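NAD-dependent formate dehydrogenase gamma subunit (Cupriavidus necator, PDB 6VW7) carries a [2Fe-2S] cluster on a thioredoxin-like domain and probably takes part in electron transfer between formate and NAD+ in a cytosolic formate dehydrogenase. Local coordinates at residues A12-R24 with I34-P46. Numbering follows the deposited sequence.
Sequences ADATRIAAIVAAR and ILHEIQDTQGYIP
Q42 grips the start of helix 14-24: its OE1 accepts from D13 N (2.6 Å, N-H...O 170°), with the donor lying above the carbonyl plane. A bend at chi2 (-64°) turns the amide across to D13, and Q42 NE2 donates to T41 OG1 (3.0 Å), fixing the rotation of the amide. T41 OG1 in turn donates to E37 O. D13 suits the N-cap: its short carboxylate reaches R16 N, a first-turn N-H without a helical carbonyl partner. At the other end the aliphatic chain of R24 packs along I34 before one guanidinium face lies over E37 CG; R24 NH1 donates to I20 O, at the edge in the guanidinium plane, while the salt bridge from R24 NH2 to E37 OE1 is long (3.7 Å) and rests on charge alone. Between these polar ends, I20 is a knob among I34, E37, I38 and T41. Branched I17 and V21 fill the buried side against I38 and I34, and I53 of helix 50-57 touches both V21 and I38. I17 CD1 meets P46 CG tip to tip, and small A12 fits beside Y44 and P46. The two roughly antiparallel helices (151°, axes 9.6 Å apart) form a helical hairpin of the N-terminal helical bundle, away from the [2Fe-2S] site.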
ATOM      1  N   ALA A  12      16.621   4.437 -28.127  1.00 60.65           N
ATOM      2  CA  ALA A  12      16.487   5.521 -27.157  1.00 57.66           C
ATOM      3  C   ALA A  12      16.866   6.846 -27.806  1.00 54.26           C
ATOM      4  O   ALA A  12      17.847   6.935 -28.544  1.00 55.97           O
ATOM      5  CB  ALA A  12      17.341   5.259 -25.924  1.00 56.39           C
ATOM      6  N   ASP A  13      16.074   7.877 -27.522  1.00 52.62           N
ATOM      7  CA  ASP A  13      16.179   9.177 -28.185  1.00 47.36           C
ATOM      8  C   ASP A  13      17.043  10.092 -27.323  1.00 40.11           C
ATOM      9  O   ASP A  13      16.562  10.697 -26.361  1.00 38.65           O
ATOM     10  CB  ASP A  13      14.790   9.764 -28.412  1.00 49.59           C
ATOM     11  CG  ASP A  13      14.805  10.989 -29.307  1.00 53.37           C
ATOM     12  OD1 ASP A  13      15.778  11.774 -29.274  1.00 54.02           O
ATOM     13  OD2 ASP A  13      13.818  11.164 -30.046  1.00 55.63           O
ATOM     14  N   ALA A  14      18.315  10.214 -27.701  1.00 35.72           N
ATOM     15  CA  ALA A  14      19.257  11.012 -26.927  1.00 33.78           C
ATOM     16  C   ALA A  14      18.816  12.467 -26.835  1.00 31.23           C
ATOM     17  O   ALA A  14      18.944  13.086 -25.775  1.00 30.52           O
ATOM     18  CB  ALA A  14      20.657  10.908 -27.537  1.00 33.54           C
ATOM     19  N   THR A  15      18.293  13.039 -27.934  1.00 33.50           N
ATOM     20  CA  THR A  15      17.867  14.439 -27.888  1.00 32.85           C
ATOM     21  C   THR A  15      16.706  14.632 -26.919  1.00 30.35           C
ATOM     22  O   THR A  15      16.690  15.588 -26.139  1.00 29.85           O
ATOM     23  CB  THR A  15      17.480  14.947 -29.289  1.00 32.94           C
ATOM     24  OG1 THR A  15      18.520  14.661 -30.230  1.00 35.50           O
ATOM     25  CG2 THR A  15      17.268  16.446 -29.270  1.00 34.15           C
ATOM     26  N   ARG A  16      15.718  13.737 -26.955  1.00 31.28           N
ATOM     27  CA  ARG A  16      14.612  13.851 -26.015  1.00 32.45           C
ATOM     28  C   ARG A  16      15.086  13.674 -24.575  1.00 31.24           C
ATOM     29  O   ARG A  16      14.564  14.334 -23.668  1.00 27.85           O
ATOM     30  CB  ARG A  16      13.511  12.839 -26.363  1.00 40.34           C
ATOM     31  CG  ARG A  16      12.708  13.235 -27.627  1.00 50.32           C
ATOM     32  CD  ARG A  16      11.185  13.111 -27.420  1.00 54.53           C
ATOM     33  NE  ARG A  16      10.836  12.999 -25.998  1.00 56.94           N
ATOM     34  CZ  ARG A  16       9.590  12.891 -25.538  1.00 56.86           C
ATOM     35  NH1 ARG A  16       8.563  12.886 -26.384  1.00 57.45           N
ATOM     36  NH2 ARG A  16       9.375  12.803 -24.234  1.00 52.97           N
ATOM     37  N   ILE A  17      16.083  12.810 -24.346  1.00 29.48           N
ATOM     38  CA  ILE A  17      16.616  12.636 -22.990  1.00 27.50           C
ATOM     39  C   ILE A  17      17.200  13.945 -22.467  1.00 29.28           C
ATOM     40  O   ILE A  17      16.983  14.316 -21.305  1.00 28.96           O
ATOM     41  CB  ILE A  17      17.660  11.505 -22.958  1.00 30.37           C
ATOM     42  CG1 ILE A  17      16.983  10.143 -23.118  1.00 31.01           C
ATOM     43  CG2 ILE A  17      18.458  11.533 -21.640  1.00 31.28           C
ATOM     44  CD1 ILE A  17      17.974   8.984 -23.345  1.00 32.49           C
ATOM     45  N   ALA A  18      17.930  14.677 -23.321  1.00 29.66           N
ATOM     46  CA  ALA A  18      18.492  15.955 -22.896  1.00 30.53           C
ATOM     47  C   ALA A  18      17.392  16.946 -22.525  1.00 29.03           C
ATOM     48  O   ALA A  18      17.534  17.717 -21.569  1.00 27.63           O
ATOM     49  CB  ALA A  18      19.380  16.526 -24.007  1.00 34.67           C
ATOM     50  N   ALA A  19      16.292  16.948 -23.277  1.00 28.86           N
ATOM     51  CA  ALA A  19      15.179  17.842 -22.964  1.00 29.20           C
ATOM     52  C   ALA A  19      14.481  17.426 -21.678  1.00 27.19           C
ATOM     53  O   ALA A  19      14.070  18.280 -20.882  1.00 26.92           O
ATOM     54  CB  ALA A  19      14.174  17.861 -24.114  1.00 28.13           C
ATOM     55  N   ILE A  20      14.267  16.124 -21.504  1.00 25.94           N
ATOM     56  CA  ILE A  20      13.665  15.622 -20.274  1.00 27.81           C
ATOM     57  C   ILE A  20      14.457  16.104 -19.061  1.00 28.85           C
ATOM     58  O   ILE A  20      13.890  16.575 -18.059  1.00 26.11           O
ATOM     59  CB  ILE A  20      13.584  14.084 -20.309  1.00 30.43           C
ATOM     60  CG1 ILE A  20      12.468  13.597 -21.248  1.00 31.84           C
ATOM     61  CG2 ILE A  20      13.447  13.517 -18.892  1.00 27.35           C
ATOM     62  CD1 ILE A  20      12.575  12.100 -21.558  1.00 31.05           C
ATOM     63  N   VAL A  21      15.783  15.996 -19.145  1.00 27.73           N
ATOM     64  CA  VAL A  21      16.655  16.426 -18.052  1.00 26.61           C
ATOM     65  C   VAL A  21      16.554  17.933 -17.863  1.00 28.22           C
ATOM     66  O   VAL A  21      16.430  18.429 -16.735  1.00 28.42           O
ATOM     67  CB  VAL A  21      18.101  15.986 -18.349  1.00 29.25           C
ATOM     68  CG1 VAL A  21      19.078  16.616 -17.385  1.00 27.70           C
ATOM     69  CG2 VAL A  21      18.222  14.459 -18.369  1.00 25.77           C
ATOM     70  N   ALA A  22      16.585  18.687 -18.976  1.00 26.92           N
ATOM     71  CA  ALA A  22      16.595  20.145 -18.903  1.00 27.87           C
ATOM     72  C   ALA A  22      15.302  20.699 -18.314  1.00 28.87           C
ATOM     73  O   ALA A  22      15.324  21.739 -17.643  1.00 29.39           O
ATOM     74  CB  ALA A  22      16.836  20.747 -20.292  1.00 29.16           C
ATOM     75  N   ALA A  23      14.167  20.054 -18.590  1.00 26.11           N
ATOM     76  CA  ALA A  23      12.900  20.509 -18.029  1.00 27.28           C
ATOM     77  C   ALA A  23      12.834  20.273 -16.519  1.00 28.20           C
ATOM     78  O   ALA A  23      12.065  20.948 -15.820  1.00 26.67           O
ATOM     79  CB  ALA A  23      11.732  19.786 -18.702  1.00 26.47           C
ATOM     80  N   ARG A  24      13.600  19.321 -16.006  1.00 26.14           N
ATOM     81  CA  ARG A  24      13.489  18.923 -14.605  1.00 27.52           C
ATOM     82  C   ARG A  24      14.665  19.377 -13.755  1.00 27.90           C
ATOM     83  O   ARG A  24      14.680  19.119 -12.543  1.00 26.58           O
ATOM     84  CB  ARG A  24      13.335  17.402 -14.508  1.00 25.32           C
ATOM     85  CG  ARG A  24      11.991  16.930 -15.023  1.00 27.96           C
ATOM     86  CD  ARG A  24      11.867  15.423 -15.181  1.00 30.01           C
ATOM     87  NE  ARG A  24      10.510  15.092 -15.617  1.00 29.53           N
ATOM     88  CZ  ARG A  24      10.060  15.301 -16.850  1.00 28.06           C
ATOM     89  NH1 ARG A  24      10.862  15.814 -17.767  1.00 27.29           N
ATOM     90  NH2 ARG A  24       8.813  14.994 -17.166  1.00 28.93           N
ATOM     91  N   ILE A  34      13.604  12.381 -12.996  1.00 24.41           N
ATOM     92  CA  ILE A  34      14.269  12.337 -14.298  1.00 26.39           C
ATOM     93  C   ILE A  34      14.413  10.893 -14.763  1.00 25.37           C
ATOM     94  O   ILE A  34      14.086  10.555 -15.906  1.00 23.86           O
ATOM     95  CB  ILE A  34      15.636  13.043 -14.229  1.00 23.73           C
ATOM     96  CG1 ILE A  34      15.451  14.556 -14.163  1.00 24.28           C
ATOM     97  CG2 ILE A  34      16.524  12.642 -15.409  1.00 23.38           C
ATOM     98  CD1 ILE A  34      16.750  15.337 -13.951  1.00 23.26           C
ATOM     99  N   LEU A  35      14.887  10.014 -13.875  1.00 23.09           N
ATOM    100  CA  LEU A  35      15.084   8.618 -14.250  1.00 23.62           C
ATOM    101  C   LEU A  35      13.761   7.962 -14.628  1.00 25.39           C
ATOM    102  O   LEU A  35      13.704   7.172 -15.577  1.00 28.08           O
ATOM    103  CB  LEU A  35      15.763   7.850 -13.106  1.00 22.79           C
ATOM    104  CG  LEU A  35      17.215   8.242 -12.793  1.00 24.06           C
ATOM    105  CD1 LEU A  35      17.760   7.492 -11.537  1.00 22.62           C
ATOM    106  CD2 LEU A  35      18.103   7.982 -13.981  1.00 26.24           C
ATOM    107  N   HIS A  36      12.687   8.273 -13.893  1.00 23.65           N
ATOM    108  CA  HIS A  36      11.357   7.773 -14.248  1.00 25.10           C
ATOM    109  C   HIS A  36      10.926   8.241 -15.640  1.00 23.28           C
ATOM    110  O   HIS A  36      10.390   7.458 -16.435  1.00 24.23           O
ATOM    111  CB  HIS A  36      10.332   8.224 -13.209  1.00 24.37           C
ATOM    112  CG  HIS A  36      10.323   7.383 -11.965  1.00 25.45           C
ATOM    113  ND1 HIS A  36      10.138   6.017 -11.992  1.00 25.69           N
ATOM    114  CD2 HIS A  36      10.478   7.717 -10.661  1.00 23.95           C
ATOM    115  CE1 HIS A  36      10.161   5.547 -10.756  1.00 24.41           C
ATOM    116  NE2 HIS A  36      10.379   6.556  -9.931  1.00 24.53           N
ATOM    117  N   GLU A  37      11.104   9.525 -15.940  1.00 23.11           N
ATOM    118  CA  GLU A  37      10.627  10.026 -17.234  1.00 24.09           C
ATOM    119  C   GLU A  37      11.422   9.432 -18.396  1.00 25.60           C
ATOM    120  O   GLU A  37      10.849   9.113 -19.442  1.00 25.42           O
ATOM    121  CB  GLU A  37      10.688  11.555 -17.279  1.00 21.92           C
ATOM    122  CG  GLU A  37      10.125  12.181 -18.579  1.00 33.42           C
ATOM    123  CD  GLU A  37       8.612  12.005 -18.752  1.00 37.20           C
ATOM    124  OE1 GLU A  37       7.952  11.443 -17.843  1.00 38.42           O
ATOM    125  OE2 GLU A  37       8.084  12.434 -19.809  1.00 42.07           O
ATOM    126  N   ILE A  38      12.739   9.274 -18.229  1.00 25.36           N
ATOM    127  CA  ILE A  38      13.553   8.601 -19.242  1.00 27.10           C
ATOM    128  C   ILE A  38      13.078   7.164 -19.441  1.00 26.92           C
ATOM    129  O   ILE A  38      12.807   6.735 -20.565  1.00 26.59           O
ATOM    130  CB  ILE A  38      15.047   8.643 -18.862  1.00 25.78           C
ATOM    131  CG1 ILE A  38      15.545  10.089 -18.772  1.00 26.30           C
ATOM    132  CG2 ILE A  38      15.860   7.873 -19.902  1.00 25.43           C
ATOM    133  CD1 ILE A  38      17.005  10.228 -18.269  1.00 24.91           C
ATOM    134  N   GLN A  39      12.966   6.398 -18.351  1.00 27.38           N
ATOM    135  CA  GLN A  39      12.500   5.016 -18.462  1.00 26.67           C
ATOM    136  C   GLN A  39      11.079   4.944 -19.020  1.00 28.05           C
ATOM    137  O   GLN A  39      10.761   4.043 -19.806  1.00 29.34           O
ATOM    138  CB  GLN A  39      12.584   4.309 -17.099  1.00 24.76           C
ATOM    139  CG  GLN A  39      12.126   2.845 -17.131  1.00 26.93           C
ATOM    140  CD  GLN A  39      12.820   1.984 -16.096  1.00 30.75           C
ATOM    141  OE1 GLN A  39      14.051   1.970 -16.008  1.00 33.41           O
ATOM    142  NE2 GLN A  39      12.034   1.252 -15.305  1.00 30.53           N
ATOM    143  N   ASP A  40      10.198   5.859 -18.594  1.00 25.64           N
ATOM    144  CA  ASP A  40       8.813   5.824 -19.065  1.00 29.69           C
ATOM    145  C   ASP A  40       8.727   6.068 -20.565  1.00 32.74           C
ATOM    146  O   ASP A  40       7.889   5.473 -21.247  1.00 35.67           O
ATOM    147  CB  ASP A  40       7.957   6.849 -18.311  1.00 31.87           C
ATOM    148  CG  ASP A  40       7.699   6.446 -16.850  1.00 34.54           C
ATOM    149  OD1 ASP A  40       8.076   5.316 -16.469  1.00 34.78           O
ATOM    150  OD2 ASP A  40       7.139   7.264 -16.085  1.00 36.10           O
ATOM    151  N   THR A  41       9.578   6.948 -21.098  1.00 33.66           N
ATOM    152  CA  THR A  41       9.480   7.302 -22.508  1.00 33.14           C
ATOM    153  C   THR A  41      10.389   6.468 -23.410  1.00 32.43           C
ATOM    154  O   THR A  41      10.014   6.189 -24.553  1.00 31.34           O
ATOM    155  CB  THR A  41       9.777   8.797 -22.706  1.00 35.37           C
ATOM    156  OG1 THR A  41      11.093   9.112 -22.233  1.00 30.53           O
ATOM    157  CG2 THR A  41       8.753   9.658 -21.954  1.00 36.09           C
ATOM    158  N   GLN A  42      11.561   6.052 -22.932  1.00 31.48           N
ATOM    159  CA  GLN A  42      12.516   5.328 -23.763  1.00 33.61           C
ATOM    160  C   GLN A  42      12.545   3.832 -23.490  1.00 35.68           C
ATOM    161  O   GLN A  42      13.078   3.081 -24.313  1.00 36.78           O
ATOM    162  CB  GLN A  42      13.927   5.892 -23.555  1.00 33.43           C
ATOM    163  CG  GLN A  42      13.966   7.408 -23.505  1.00 33.54           C
ATOM    164  CD  GLN A  42      13.537   8.020 -24.819  1.00 33.92           C
ATOM    165  OE1 GLN A  42      14.030   7.625 -25.868  1.00 38.26           O
ATOM    166  NE2 GLN A  42      12.618   8.986 -24.770  1.00 30.51           N
ATOM    167  N   GLY A  43      12.013   3.389 -22.351  1.00 35.50           N
ATOM    168  CA  GLY A  43      11.989   1.999 -21.975  1.00 36.90           C
ATOM    169  C   GLY A  43      13.068   1.595 -20.992  1.00 37.08           C
ATOM    170  O   GLY A  43      12.925   0.562 -20.337  1.00 39.97           O
ATOM    171  N   TYR A  44      14.119   2.397 -20.851  1.00 37.36           N
ATOM    172  CA  TYR A  44      15.253   2.088 -19.986  1.00 37.27           C
ATOM    173  C   TYR A  44      16.068   3.361 -19.833  1.00 35.11           C
ATOM    174  O   TYR A  44      15.800   4.367 -20.488  1.00 36.01           O
ATOM    175  CB  TYR A  44      16.115   0.952 -20.564  1.00 39.16           C
ATOM    176  CG  TYR A  44      16.749   1.272 -21.911  1.00 41.75           C
ATOM    177  CD1 TYR A  44      15.977   1.354 -23.069  1.00 41.04           C
ATOM    178  CD2 TYR A  44      18.117   1.497 -22.024  1.00 41.24           C
ATOM    179  CE1 TYR A  44      16.555   1.659 -24.311  1.00 42.90           C
ATOM    180  CE2 TYR A  44      18.704   1.792 -23.259  1.00 42.71           C
ATOM    181  CZ  TYR A  44      17.914   1.870 -24.398  1.00 43.56           C
ATOM    182  OH  TYR A  44      18.484   2.171 -25.618  1.00 44.79           O
ATOM    183  N   ILE A  45      17.083   3.308 -18.976  1.00 34.86           N
ATOM    184  CA  ILE A  45      17.981   4.448 -18.850  1.00 36.17           C
ATOM    185  C   ILE A  45      19.296   4.067 -19.523  1.00 33.74           C
ATOM    186  O   ILE A  45      20.064   3.270 -18.963  1.00 31.59           O
ATOM    187  CB  ILE A  45      18.199   4.849 -17.385  1.00 36.64           C
ATOM    188  CG1 ILE A  45      16.871   5.291 -16.761  1.00 37.39           C
ATOM    189  CG2 ILE A  45      19.252   5.949 -17.276  1.00 36.94           C
ATOM    190  CD1 ILE A  45      16.475   4.433 -15.640  1.00 38.63           C
ATOM    191  N   PRO A  46      19.604   4.613 -20.701  1.00 32.55           N
ATOM    192  CA  PRO A  46      20.848   4.233 -21.381  1.00 32.19           C
ATOM    193  C   PRO A  46      22.046   4.790 -20.642  1.00 34.32           C
ATOM    194  O   PRO A  46      21.987   5.872 -20.050  1.00 35.18           O
ATOM    195  CB  PRO A  46      20.716   4.870 -22.770  1.00 33.51           C
ATOM    196  CG  PRO A  46      19.345   5.518 -22.815  1.00 31.96           C
ATOM    197  CD  PRO A  46      18.872   5.674 -21.421  1.00 31.79           C
TER